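Local coordinates for DNA translocase coupling protein (Clostridium perfringens, PDB 6O1X) that binds ATP and probably DNA as the FtsK/SpoIIIE-type ATPase part of a membrane coupling protein thought to drive plasmid DNA transfer in conjugation, at residues P321-R326 with Q337-Y342; H131-G136 with P295-G300. All coordinates share one frame; numbering follows the deposited sequence.

Contact 1: P321-R326 with Q337-Y342; sequences PEVKGR and QFQAFY. With AGS (phosphothiophosphoric acid-adenylate ester), chain E.
G325 O takes the backbone N-H of A340 at 2.8 Å, and one residue further on R326 ties down two glutamines of the facing strand. Its chain bends at both chi2 and chi3, which sets the guanidinium edge-on to the amide oxygens of Q339 and Q337. NE reaches Q339 OE1 at 2.9 Å and NH1 reaches Q337 OE1 at 2.8 Å, each acceptor lying close to the guanidinium plane. The two amides are turned quite differently: that of Q337 is tilted 28° from this plane, while that of Q339 stands nearly upright to it at 88°. Q339 then spends its other end on the type II turn V323-R326, NE2 pointing almost straight, at 172°, onto an in-plane lone pair of K324 O (3.1 Å). Beyond the turn lies the nucleotide. A340 O accepts the adenine N6 at 3.0 Å, G325 CA comes within 3.6 Å of adenine C6, and the Y342 hydroxyl makes a weak bond to the ribose O2'. A340 is thus held by its N-H to G325 O while its carbonyl, on the next peptide, receives the adenine N6, consistent with a preference for adenine.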
loop_
_atom_site.group_PDB
_atom_site.type_symbol
_atom_site.label_atom_id
_atom_site.label_comp_id
_atom_site.label_asym_id
_atom_site.label_seq_id
_atom_site.Cartn_x
_atom_site.Cartn_y
_atom_site.Cartn_z
ATOM N N PRO A 321 -12.418 1.897 5.826
ATOM C CA PRO A 321 -13.611 1.017 5.806
ATOM C C PRO A 321 -13.198 -0.469 5.798
ATOM O O PRO A 321 -12.068 -0.784 5.423
ATOM C CB PRO A 321 -14.307 1.385 4.485
ATOM C CG PRO A 321 -13.738 2.692 4.086
ATOM C CD PRO A 321 -12.328 2.692 4.588
ATOM N N GLU A 322 -14.105 -1.379 6.201
ATOM C CA GLU A 322 -13.851 -2.824 6.272
ATOM C C GLU A 322 -14.145 -3.550 4.950
ATOM O O GLU A 322 -14.687 -4.657 4.940
ATOM C CB GLU A 322 -14.605 -3.455 7.465
ATOM C CG GLU A 322 -13.904 -3.239 8.796
ATOM C CD GLU A 322 -14.627 -3.789 10.008
ATOM O OE1 GLU A 322 -15.264 -2.987 10.728
ATOM O OE2 GLU A 322 -14.548 -5.016 10.245
ATOM N N VAL A 323 -13.771 -2.914 3.839
ATOM C CA VAL A 323 -13.930 -3.395 2.463
ATOM C C VAL A 323 -12.622 -4.063 2.048
ATOM O O VAL A 323 -11.561 -3.431 2.132
ATOM C CB VAL A 323 -14.274 -2.203 1.516
ATOM C CG1 VAL A 323 -14.141 -2.586 0.034
ATOM C CG2 VAL A 323 -15.658 -1.631 1.824
ATOM N N LYS A 324 -12.692 -5.327 1.587
ATOM C CA LYS A 324 -11.495 -6.032 1.115
ATOM C C LYS A 324 -10.959 -5.386 -0.161
ATOM O O LYS A 324 -11.726 -5.121 -1.094
ATOM C CB LYS A 324 -11.719 -7.547 0.960
ATOM C CG LYS A 324 -11.913 -8.282 2.308
ATOM C CD LYS A 324 -10.636 -8.344 3.185
ATOM C CE LYS A 324 -10.895 -8.492 4.672
ATOM N NZ LYS A 324 -11.390 -7.229 5.294
ATOM N N GLY A 325 -9.670 -5.067 -0.134
ATOM C CA GLY A 325 -8.954 -4.418 -1.225
ATOM C C GLY A 325 -8.833 -2.916 -1.041
ATOM O O GLY A 325 -8.264 -2.243 -1.895
ATOM N N ARG A 326 -9.402 -2.372 0.059
ATOM C CA ARG A 326 -9.345 -0.945 0.353
ATOM C C ARG A 326 -8.097 -0.623 1.143
ATOM O O ARG A 326 -7.863 -1.191 2.209
ATOM C CB ARG A 326 -10.600 -0.439 1.062
ATOM C CG ARG A 326 -10.753 1.083 0.993
ATOM C CD ARG A 326 -11.072 1.596 -0.406
ATOM N NE ARG A 326 -12.332 1.067 -0.936
ATOM C CZ ARG A 326 -13.534 1.568 -0.658
ATOM N NH1 ARG A 326 -13.656 2.603 0.163
ATOM N NH2 ARG A 326 -14.625 1.018 -1.175
ATOM N N GLN A 337 -7.018 7.440 0.109
ATOM C CA GLN A 337 -7.763 6.186 0.120
ATOM C C GLN A 337 -7.919 5.702 -1.339
ATOM O O GLN A 337 -8.193 6.515 -2.224
ATOM C CB GLN A 337 -9.127 6.365 0.810
ATOM C CG GLN A 337 -9.821 5.064 1.151
ATOM C CD GLN A 337 -11.183 5.211 1.817
ATOM O OE1 GLN A 337 -12.022 4.307 1.731
ATOM N NE2 GLN A 337 -11.443 6.331 2.503
ATOM N N PHE A 338 -7.719 4.379 -1.584
ATOM C CA PHE A 338 -7.868 3.783 -2.917
ATOM C C PHE A 338 -8.296 2.331 -2.854
ATOM O O PHE A 338 -8.043 1.639 -1.862
ATOM C CB PHE A 338 -6.597 3.948 -3.781
ATOM C CG PHE A 338 -5.479 2.974 -3.483
ATOM C CD1 PHE A 338 -4.602 3.196 -2.422
ATOM C CD2 PHE A 338 -5.277 1.856 -4.284
ATOM C CE1 PHE A 338 -3.577 2.297 -2.144
ATOM C CE2 PHE A 338 -4.248 0.956 -4.006
ATOM C CZ PHE A 338 -3.408 1.181 -2.941
ATOM N N GLN A 339 -8.970 1.877 -3.909
ATOM C CA GLN A 339 -9.381 0.496 -4.042
ATOM C C GLN A 339 -8.392 -0.207 -4.967
ATOM O O GLN A 339 -8.372 0.043 -6.172
ATOM C CB GLN A 339 -10.835 0.379 -4.541
ATOM C CG GLN A 339 -11.349 -1.092 -4.682
ATOM C CD GLN A 339 -11.394 -1.867 -3.385
ATOM O OE1 GLN A 339 -11.449 -1.307 -2.279
ATOM N NE2 GLN A 339 -11.383 -3.189 -3.500
ATOM N N ALA A 340 -7.572 -1.087 -4.390
ATOM C CA ALA A 340 -6.554 -1.842 -5.115
ATOM C C ALA A 340 -7.181 -2.759 -6.143
ATOM O O ALA A 340 -8.214 -3.370 -5.857
ATOM C CB ALA A 340 -5.719 -2.666 -4.142
ATOM N N PHE A 341 -6.536 -2.893 -7.320
ATOM C CA PHE A 341 -6.971 -3.835 -8.340
ATOM C C PHE A 341 -6.826 -5.211 -7.771
ATOM O O PHE A 341 -5.916 -5.489 -6.981
ATOM C CB PHE A 341 -6.149 -3.767 -9.633
ATOM C CG PHE A 341 -6.178 -2.460 -10.374
ATOM C CD1 PHE A 341 -7.369 -1.957 -10.886
ATOM C CD2 PHE A 341 -5.001 -1.768 -10.637
ATOM C CE1 PHE A 341 -7.396 -0.730 -11.569
ATOM C CE2 PHE A 341 -5.020 -0.562 -11.356
ATOM C CZ PHE A 341 -6.218 -0.050 -11.815
ATOM N N TYR A 342 -7.759 -6.057 -8.122
ATOM C CA TYR A 342 -7.689 -7.415 -7.691
ATOM C C TYR A 342 -6.983 -8.159 -8.802
ATOM O O TYR A 342 -7.514 -8.310 -9.925
ATOM C CB TYR A 342 -9.069 -7.999 -7.375
ATOM C CG TYR A 342 -8.982 -9.404 -6.824
ATOM C CD1 TYR A 342 -8.061 -9.729 -5.832
ATOM C CD2 TYR A 342 -9.805 -10.414 -7.305
ATOM C CE1 TYR A 342 -7.987 -11.014 -5.305
ATOM C CE2 TYR A 342 -9.721 -11.711 -6.804
ATOM C CZ TYR A 342 -8.813 -12.005 -5.799
ATOM O OH TYR A 342 -8.727 -13.274 -5.272
HETATM P PG AGS E . -2.216 -11.719 2.461
HETATM S S1G AGS E . -3.242 -13.226 3.012
HETATM O O2G AGS E . -0.665 -12.020 2.308
HETATM O O3G AGS E . -2.131 -10.398 3.302
HETATM P PB AGS E . -2.860 -11.865 -0.407
HETATM O O1B AGS E . -2.036 -13.081 -0.636
HETATM O O2B AGS E . -2.566 -10.730 -1.333
HETATM O O3B AGS E . -2.737 -11.244 1.056
HETATM P PA AGS E . -5.376 -13.406 -0.775
HETATM O O1A AGS E . -5.967 -13.343 -2.130
HETATM O O2A AGS E . -4.590 -14.668 -0.382
HETATM O O3A AGS E . -4.424 -12.155 -0.515
HETATM O "O5'" AGS E . -6.551 -13.271 0.288
HETATM C "C5'" AGS E . -7.252 -12.025 0.452
HETATM C "C4'" AGS E . -8.747 -12.193 0.299
HETATM O "O4'" AGS E . -9.339 -10.919 -0.023
HETATM C "C3'" AGS E . -9.261 -13.159 -0.770
HETATM O "O3'" AGS E . -10.473 -13.800 -0.376
HETATM C "C2'" AGS E . -9.416 -12.260 -2.006
HETATM O "O2'" AGS E . -10.496 -12.652 -2.848
HETATM C "C1'" AGS E . -9.698 -10.877 -1.395
HETATM N N9 AGS E . -8.978 -9.777 -2.029
HETATM C C8 AGS E . -7.629 -9.528 -2.001
HETATM N N7 AGS E . -7.273 -8.435 -2.629
HETATM C C5 AGS E . -8.469 -7.934 -3.120
HETATM C C6 AGS E . -8.775 -6.821 -3.935
HETATM N N6 AGS E . -7.859 -5.975 -4.415
HETATM N N1 AGS E . -10.071 -6.626 -4.277
HETATM C C2 AGS E . -10.993 -7.490 -3.834
HETATM N N3 AGS E . -10.823 -8.574 -3.070
HETATM C C4 AGS E . -9.531 -8.748 -2.750
#

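Contact 2: H131-G136 with P295-G300; sequences HILSAG and PVRICG
The methyl CG2 of I132 meets two side chains of the neighbouring strand, 3.9 Å from V296 CG1 and equally 3.9 Å from I298 CD1. I132 and V296 run side by side, pointing the same way, whereas I298 slants across from further along. With its CG1 anti to the carbonyl carbon (chi1 -68°), I298 sends its CD1 back toward I132 and leaves CG2 beside S134 OG, 4.0 Å off. That hydroxyl is hydrogen-bonded to K142 O, so the small serine fits between I298 and the start of the P-loop helix. F327 and F329 of strand 326-331 carry this apolar face onward. The two strands are parallel, 4.7 Å apart at their axes, and belong to the central sheet of a P-loop NTPase: strand 131-135 is the one that leads into the Walker A loop at G136. Backbone bonds alternate between them, the tightest being A135 N to I298 O at 2.7 Å. On the face of L133, A135, R297 and C299, the direct side-chain contact is small: A135 CB lies 4.2 Å from C299 SG, both residues being covered by V311 of helix 305-312. L133 CB comes 3.5 Å from V296 O, the carbonyl that its own N-H bonds. R297 turns its guanidinium to backbone carbonyls, with NH1 on V311 O and NE on V294 O. Just ahead of strand 296-299, the P295 ring brings CD to 3.6 Å from H131 O.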
loop_
_atom_site.group_PDB
_atom_site.type_symbol
_atom_site.label_atom_id
_atom_site.label_comp_id
_atom_site.label_asym_id
_atom_site.label_seq_id
_atom_site.Cartn_x
_atom_site.Cartn_y
_atom_site.Cartn_z
ATOM N N HIS A 131 11.017 2.596 -4.511
ATOM C CA HIS A 131 10.684 1.441 -3.650
ATOM C C HIS A 131 9.318 1.592 -3.065
ATOM O O HIS A 131 8.862 2.707 -2.812
ATOM C CB HIS A 131 11.740 1.228 -2.524
ATOM C CG HIS A 131 13.160 1.343 -2.995
ATOM N ND1 HIS A 131 13.688 0.455 -3.922
ATOM C CD2 HIS A 131 14.089 2.284 -2.711
ATOM C CE1 HIS A 131 14.916 0.880 -4.166
ATOM N NE2 HIS A 131 15.209 1.962 -3.438
ATOM N N ILE A 132 8.662 0.455 -2.854
ATOM C CA ILE A 132 7.292 0.359 -2.371
ATOM C C ILE A 132 7.275 -0.586 -1.207
ATOM O O ILE A 132 7.911 -1.654 -1.260
ATOM C CB ILE A 132 6.345 -0.166 -3.510
ATOM C CG1 ILE A 132 6.363 0.754 -4.761
ATOM C CG2 ILE A 132 4.906 -0.369 -2.979
ATOM C CD1 ILE A 132 5.856 0.117 -6.039
ATOM N N LEU A 133 6.514 -0.195 -0.171
ATOM C CA LEU A 133 6.280 -0.947 1.050
ATOM C C LEU A 133 4.775 -1.167 1.100
ATOM O O LEU A 133 4.000 -0.209 0.967
ATOM C CB LEU A 133 6.764 -0.124 2.255
ATOM C CG LEU A 133 6.932 -0.767 3.654
ATOM C CD1 LEU A 133 5.713 -0.550 4.517
ATOM C CD2 LEU A 133 7.406 -2.233 3.598
ATOM N N SER A 134 4.365 -2.438 1.195
ATOM C CA SER A 134 2.972 -2.812 1.264
ATOM C C SER A 134 2.696 -3.489 2.625
ATOM O O SER A 134 3.219 -4.563 2.917
ATOM C CB SER A 134 2.584 -3.697 0.076
ATOM O OG SER A 134 1.172 -3.804 -0.024
ATOM N N ALA A 135 1.905 -2.834 3.463
ATOM C CA ALA A 135 1.581 -3.345 4.787
ATOM C C ALA A 135 0.150 -3.733 4.897
ATOM O O ALA A 135 -0.747 -3.000 4.463
ATOM C CB ALA A 135 1.924 -2.317 5.848
ATOM N N GLY A 136 -0.063 -4.886 5.493
ATOM C CA GLY A 136 -1.402 -5.404 5.714
ATOM C C GLY A 136 -1.368 -6.752 6.384
ATOM O O GLY A 136 -0.472 -7.559 6.112
ATOM N N PRO A 295 10.030 5.440 -0.276
ATOM C CA PRO A 295 9.043 6.534 -0.284
ATOM C C PRO A 295 7.580 6.122 -0.329
ATOM O O PRO A 295 6.762 6.804 0.274
ATOM C CB PRO A 295 9.422 7.314 -1.539
ATOM C CG PRO A 295 9.998 6.268 -2.472
ATOM C CD PRO A 295 10.819 5.418 -1.534
ATOM N N VAL A 296 7.236 5.039 -1.053
ATOM C CA VAL A 296 5.846 4.620 -1.208
ATOM C C VAL A 296 5.420 3.652 -0.112
ATOM O O VAL A 296 6.111 2.672 0.195
ATOM C CB VAL A 296 5.561 4.079 -2.642
ATOM C CG1 VAL A 296 4.160 3.459 -2.753
ATOM C CG2 VAL A 296 5.767 5.167 -3.705
ATOM N N ARG A 297 4.273 3.960 0.494
ATOM C CA ARG A 297 3.639 3.136 1.524
ATOM C C ARG A 297 2.207 2.862 1.123
ATOM O O ARG A 297 1.440 3.786 0.849
ATOM C CB ARG A 297 3.639 3.801 2.912
ATOM C CG ARG A 297 4.894 4.557 3.243
ATOM C CD ARG A 297 5.993 3.711 3.851
ATOM N NE ARG A 297 7.208 4.513 3.909
ATOM C CZ ARG A 297 7.360 5.597 4.663
ATOM N NH1 ARG A 297 6.399 5.972 5.505
ATOM N NH2 ARG A 297 8.474 6.308 4.591
ATOM N N ILE A 298 1.891 1.594 1.018
ATOM C CA ILE A 298 0.560 1.093 0.757
ATOM C C ILE A 298 0.156 0.386 2.063
ATOM O O ILE A 298 0.928 -0.435 2.584
ATOM C CB ILE A 298 0.459 0.242 -0.523
ATOM C CG1 ILE A 298 0.689 1.153 -1.775
ATOM C CG2 ILE A 298 -0.912 -0.427 -0.571
ATOM C CD1 ILE A 298 1.111 0.433 -3.024
ATOM N N CYS A 299 -0.988 0.806 2.659
ATOM C CA CYS A 299 -1.360 0.304 3.984
ATOM C C CYS A 299 -2.797 -0.115 4.071
ATOM O O CYS A 299 -3.688 0.680 3.796
ATOM C CB CYS A 299 -0.995 1.324 5.070
ATOM S SG CYS A 299 -0.927 0.647 6.763
ATOM N N GLY A 300 -3.006 -1.367 4.464
ATOM C CA GLY A 300 -4.319 -1.935 4.730
ATOM C C GLY A 300 -4.839 -1.476 6.082
ATOM O O GLY A 300 -4.163 -0.727 6.802
#

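How the contacts relate
Contacts 1 and 2 lie in one mixed sheet, their centres 14 Å apart, with strand 326-331 between 296-299 and 334-340. They meet directly where F338 CZ packs 3.8 Å from I298 CG2. Contact 2 closes before contact 1 opens along the chain, so the nucleotide site is assembled from distant parts of the sequence. Contact 2 ends at the P-loop, with the S134 side chain about 8 Å from the bound ATP analogue, while contact 1 touches its adenine and ribose. The P-loop that follows strand 131-135 of contact 2 comes close to contact 1: the K324 side chain is about 5 Å from G139, an ATP-binding residue of that loop.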